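HTH-type transcriptional regulator MmpR5 (Mycobacterium tuberculosis, PDB 4NB5) binds promoter DNA as a homodimeric MarR-type regulator, controlling its own expression and that of the MmpS2-MmpL2, MmpS4-MmpL4 and MmpS5-MmpL5 transport systems. Local coordinates at residues Ser31-Leu43 and Leu60-Leu74. Residues are numbered along the deposited sequence; the frame is centred on the assembly and turned at random. Where two conformers were deposited one is given.
Sequences SLTRLAGRLLGWL and LAASSGGISTNARML
Hydrogen bonds join T33 to N70 and R38 to L60. T33, the N-cap of helix 34-45, donates from OG1 to N70 OD1 (2.5 Å), from above the carbonyl plane, and accepts there from A36 N. N70 ND2 bonds to G66 O (2.8 Å), which fixes the amide's rotation. R38 bends at chi3 (66°) and turns its guanidinium edge to L60 O, which accepts from both NH1 (3.1 Å), in the carbonyl plane on a lone pair, and NH2 (3.0 Å), from well above it; L60 CD2 lies over one face.

Apolar side chains pack between these polar contacts. L39 is a knob among I67, N70, A71 and L74, its CG 3.8 Å from L74 CD1. In L35, CG anti to the backbone N (chi1 -179°) directs the branch at 60-74; CD2 lies 3.6 Å from G66 C, glycine allowing close approach, and 3.9 Å from A62 CB.

The axes of 34-43 and 64-74 cross at -75°, 9.1 Å apart at closest approach. Residues 60-74 span the turn and much of the second helix of the predicted winged helix-turn-helix; L56 of helix 53-59 also packs on L39, F27 of helix 16-28 touches A36 and L40, and strands 80-83 and 92-95 meet L74 and A71, respectively.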
loop_
_atom_site.group_PDB
_atom_site.type_symbol
_atom_site.label_atom_id
_atom_site.label_comp_id
_atom_site.label_asym_id
_atom_site.label_seq_id
_atom_site.Cartn_x
_atom_site.Cartn_y
_atom_site.Cartn_z
ATOM N N SER B 31 14.886 7.684 13.674
ATOM C CA SER B 31 15.579 6.448 13.341
ATOM C C SER B 31 15.413 6.041 11.883
ATOM O O SER B 31 15.696 4.901 11.526
ATOM C CB SER B 31 15.121 5.311 14.262
ATOM O OG SER B 31 15.200 5.706 15.623
ATOM N N LEU B 32 14.969 6.969 11.038
ATOM C CA LEU B 32 14.994 6.737 9.602
ATOM C C LEU B 32 16.254 7.391 9.038
ATOM O O LEU B 32 16.949 8.113 9.750
ATOM C CB LEU B 32 13.730 7.297 8.946
ATOM C CG LEU B 32 12.415 6.649 9.398
ATOM C CD1 LEU B 32 11.235 7.302 8.691
ATOM C CD2 LEU B 32 12.435 5.143 9.149
ATOM N N THR B 33 16.568 7.139 7.772
ATOM C CA THR B 33 17.790 7.691 7.201
ATOM C C THR B 33 17.642 9.172 6.851
ATOM O O THR B 33 16.587 9.623 6.393
ATOM C CB THR B 33 18.221 6.955 5.920
ATOM O OG1 THR B 33 17.254 7.182 4.889
ATOM C CG2 THR B 33 18.362 5.461 6.173
ATOM N N ARG B 34 18.721 9.912 7.058
ATOM C CA ARG B 34 18.769 11.321 6.713
ATOM C C ARG B 34 18.519 11.499 5.216
ATOM O O ARG B 34 17.792 12.400 4.801
ATOM C CB ARG B 34 20.132 11.906 7.111
ATOM C CG ARG B 34 20.267 13.398 6.902
ATOM C CD ARG B 34 21.582 13.941 7.460
ATOM N NE ARG B 34 21.595 13.899 8.923
ATOM C CZ ARG B 34 20.992 14.793 9.707
ATOM N NH1 ARG B 34 20.318 15.810 9.183
ATOM N NH2 ARG B 34 21.056 14.669 11.025
ATOM N N LEU B 35 19.105 10.627 4.403
ATOM C CA LEU B 35 18.984 10.773 2.953
ATOM C C LEU B 35 17.542 10.601 2.477
ATOM O O LEU B 35 17.104 11.295 1.559
ATOM C CB LEU B 35 19.926 9.815 2.222
ATOM C CG LEU B 35 19.906 9.888 0.692
ATOM C CD1 LEU B 35 20.085 11.313 0.183
ATOM C CD2 LEU B 35 21.007 8.985 0.147
ATOM N N ALA B 36 16.792 9.693 3.102
ATOM C CA ALA B 36 15.383 9.537 2.762
ATOM C C ALA B 36 14.610 10.833 3.008
ATOM O O ALA B 36 13.790 11.232 2.187
ATOM C CB ALA B 36 14.769 8.396 3.556
ATOM N N GLY B 37 14.860 11.471 4.148
ATOM C CA GLY B 37 14.226 12.737 4.463
ATOM C C GLY B 37 14.589 13.834 3.474
ATOM O O GLY B 37 13.728 14.597 3.035
ATOM N N ARG B 38 15.875 13.923 3.140
ATOM C CA ARG B 38 16.343 14.932 2.186
ATOM C C ARG B 38 15.754 14.693 0.803
ATOM O O ARG B 38 15.352 15.637 0.119
ATOM C CB ARG B 38 17.876 14.946 2.129
ATOM C CG ARG B 38 18.531 15.423 3.417
ATOM C CD ARG B 38 20.052 15.266 3.364
ATOM N NE ARG B 38 20.644 16.154 2.363
ATOM C CZ ARG B 38 21.547 15.796 1.450
ATOM N NH1 ARG B 38 22.003 14.549 1.377
ATOM N NH2 ARG B 38 22.000 16.707 0.598
ATOM N N LEU B 39 15.693 13.423 0.397
ATOM C CA LEU B 39 15.088 13.051 -0.879
ATOM C C LEU B 39 13.605 13.427 -0.947
ATOM O O LEU B 39 13.146 13.987 -1.949
ATOM C CB LEU B 39 15.289 11.560 -1.161
ATOM C CG LEU B 39 14.627 11.053 -2.441
ATOM C CD1 LEU B 39 15.090 11.845 -3.652
ATOM C CD2 LEU B 39 14.911 9.571 -2.639
ATOM N N LEU B 40 12.855 13.140 0.118
ATOM C CA LEU B 40 11.451 13.519 0.153
ATOM C C LEU B 40 11.326 15.039 0.095
ATOM O O LEU B 40 10.511 15.576 -0.647
ATOM C CB LEU B 40 10.772 12.968 1.403
ATOM C CG LEU B 40 9.291 13.323 1.568
ATOM C CD1 LEU B 40 8.473 12.895 0.361
ATOM C CD2 LEU B 40 8.720 12.708 2.831
ATOM N N GLY B 41 12.144 15.736 0.877
ATOM C CA GLY B 41 12.136 17.186 0.853
ATOM C C GLY B 41 12.424 17.747 -0.534
ATOM O O GLY B 41 11.739 18.656 -1.002
ATOM N N TRP B 42 13.444 17.212 -1.191
ATOM C CA TRP B 42 13.783 17.643 -2.536
ATOM C C TRP B 42 12.606 17.440 -3.498
ATOM O O TRP B 42 12.279 18.323 -4.286
ATOM C CB TRP B 42 15.023 16.902 -3.047
ATOM C CG TRP B 42 15.466 17.363 -4.406
ATOM C CD1 TRP B 42 15.267 16.720 -5.591
ATOM C CD2 TRP B 42 16.189 18.565 -4.716
ATOM N NE1 TRP B 42 15.820 17.446 -6.621
ATOM C CE2 TRP B 42 16.385 18.576 -6.110
ATOM C CE3 TRP B 42 16.689 19.616 -3.946
ATOM C CZ2 TRP B 42 17.065 19.614 -6.750
ATOM C CZ3 TRP B 42 17.361 20.648 -4.592
ATOM C CH2 TRP B 42 17.537 20.637 -5.980
ATOM N N LEU B 43 11.954 16.283 -3.432
ATOM C CA LEU B 43 10.859 16.004 -4.368
ATOM C C LEU B 43 9.611 16.829 -4.078
ATOM O O LEU B 43 8.711 16.918 -4.915
ATOM C CB LEU B 43 10.536 14.505 -4.388
ATOM C CG LEU B 43 11.621 13.647 -5.038
ATOM C CD1 LEU B 43 11.387 12.180 -4.762
ATOM C CD2 LEU B 43 11.677 13.890 -6.547
ATOM N N LEU B 60 21.748 16.115 -4.222
ATOM C CA LEU B 60 21.858 15.742 -2.811
ATOM C C LEU B 60 23.266 15.281 -2.419
ATOM O O LEU B 60 23.491 14.853 -1.288
ATOM C CB LEU B 60 20.838 14.638 -2.496
ATOM C CG LEU B 60 19.387 15.055 -2.737
ATOM C CD1 LEU B 60 18.426 13.882 -2.530
ATOM C CD2 LEU B 60 19.021 16.222 -1.832
ATOM N N ALA B 61 24.213 15.371 -3.352
ATOM C CA ALA B 61 25.578 14.937 -3.085
ATOM C C ALA B 61 25.568 13.506 -2.554
ATOM O O ALA B 61 26.236 13.194 -1.572
ATOM C CB ALA B 61 26.251 15.869 -2.086
ATOM N N ALA B 62 24.795 12.649 -3.213
ATOM C CA ALA B 62 24.615 11.278 -2.760
ATOM C C ALA B 62 25.099 10.266 -3.797
ATOM O O ALA B 62 25.302 10.601 -4.968
ATOM C CB ALA B 62 23.148 11.033 -2.426
ATOM N N SER B 63 25.280 9.024 -3.355
ATOM C CA SER B 63 25.645 7.936 -4.254
ATOM C C SER B 63 24.406 7.400 -4.959
ATOM O O SER B 63 23.284 7.583 -4.482
ATOM C CB SER B 63 26.319 6.809 -3.474
ATOM O OG SER B 63 25.405 6.183 -2.595
ATOM N N SER B 64 24.608 6.734 -6.092
ATOM C CA SER B 64 23.493 6.158 -6.832
ATOM C C SER B 64 22.826 5.072 -5.999
ATOM O O SER B 64 21.615 4.873 -6.079
ATOM C CB SER B 64 23.964 5.587 -8.171
ATOM O OG SER B 64 24.950 4.593 -7.975
ATOM N N GLY B 65 23.627 4.377 -5.197
ATOM C CA GLY B 65 23.111 3.366 -4.297
ATOM C C GLY B 65 22.210 3.983 -3.248
ATOM O O GLY B 65 21.145 3.456 -2.947
ATOM N N GLY B 66 22.648 5.106 -2.687
ATOM C CA GLY B 66 21.873 5.813 -1.683
ATOM C C GLY B 66 20.529 6.268 -2.215
ATOM O O GLY B 66 19.500 6.107 -1.557
ATOM N N ILE B 67 20.533 6.833 -3.416
ATOM C CA ILE B 67 19.292 7.264 -4.047
ATOM C C ILE B 67 18.370 6.071 -4.274
ATOM O O ILE B 67 17.187 6.117 -3.936
ATOM C CB ILE B 67 19.561 7.977 -5.387
ATOM C CG1 ILE B 67 20.397 9.245 -5.168
ATOM C CG2 ILE B 67 18.251 8.310 -6.081
ATOM C CD1 ILE B 67 19.761 10.268 -4.245
ATOM N N SER B 68 18.913 4.989 -4.828
ATOM C CA SER B 68 18.110 3.804 -5.113
ATOM C C SER B 68 17.434 3.224 -3.871
ATOM O O SER B 68 16.222 2.994 -3.876
ATOM C CB SER B 68 18.963 2.723 -5.783
ATOM O OG SER B 68 19.143 3.016 -7.156
ATOM N N THR B 69 18.204 2.978 -2.816
ATOM C CA THR B 69 17.652 2.321 -1.634
ATOM C C THR B 69 16.662 3.235 -0.917
ATOM O O THR B 69 15.612 2.784 -0.457
ATOM C CB THR B 69 18.743 1.861 -0.644
ATOM O OG1 THR B 69 19.400 2.996 -0.070
ATOM C CG2 THR B 69 19.766 0.983 -1.344
ATOM N N ASN B 70 16.977 4.523 -0.838
ATOM C CA ASN B 70 16.063 5.450 -0.179
ATOM C C ASN B 70 14.826 5.783 -1.008
ATOM O O ASN B 70 13.750 6.009 -0.453
ATOM C CB ASN B 70 16.804 6.699 0.280
ATOM C CG ASN B 70 17.706 6.412 1.447
ATOM O OD1 ASN B 70 17.235 6.178 2.560
ATOM N ND2 ASN B 70 19.008 6.371 1.197
ATOM N N ALA B 71 14.961 5.788 -2.329
ATOM C CA ALA B 71 13.793 5.951 -3.186
ATOM C C ALA B 71 12.834 4.778 -2.983
ATOM O O ALA B 71 11.617 4.954 -2.908
ATOM C CB ALA B 71 14.206 6.066 -4.644
ATOM N N ARG B 72 13.394 3.577 -2.886
ATOM C CA ARG B 72 12.598 2.381 -2.669
ATOM C C ARG B 72 11.787 2.494 -1.376
ATOM O O ARG B 72 10.620 2.111 -1.334
ATOM C CB ARG B 72 13.514 1.155 -2.621
ATOM C CG ARG B 72 12.779 -0.176 -2.517
ATOM C CD ARG B 72 13.751 -1.346 -2.617
ATOM N NE ARG B 72 14.715 -1.147 -3.702
ATOM C CZ ARG B 72 16.039 -1.153 -3.562
ATOM N NH1 ARG B 72 16.610 -1.365 -2.380
ATOM N NH2 ARG B 72 16.809 -0.952 -4.624
ATOM N N MET B 73 12.410 3.040 -0.335
ATOM C CA MET B 73 11.744 3.219 0.944
ATOM C C MET B 73 10.575 4.196 0.820
ATOM O O MET B 73 9.482 3.939 1.319
ATOM C CB MET B 73 12.756 3.721 1.965
ATOM C CG MET B 73 12.218 3.870 3.371
ATOM S SD MET B 73 13.526 4.227 4.568
ATOM C CE MET B 73 14.977 3.569 3.731
ATOM N N LEU B 74 10.810 5.320 0.154
ATOM C CA LEU B 74 9.760 6.320 0.007
ATOM C C LEU B 74 8.614 5.815 -0.860
ATOM O O LEU B 74 7.471 6.237 -0.687
ATOM C CB LEU B 74 10.328 7.620 -0.576
ATOM C CG LEU B 74 11.293 8.385 0.332
ATOM C CD1 LEU B 74 11.832 9.617 -0.382
ATOM C CD2 LEU B 74 10.641 8.785 1.649
HETATM O O HOH W 1 25.089 13.351 0.905
#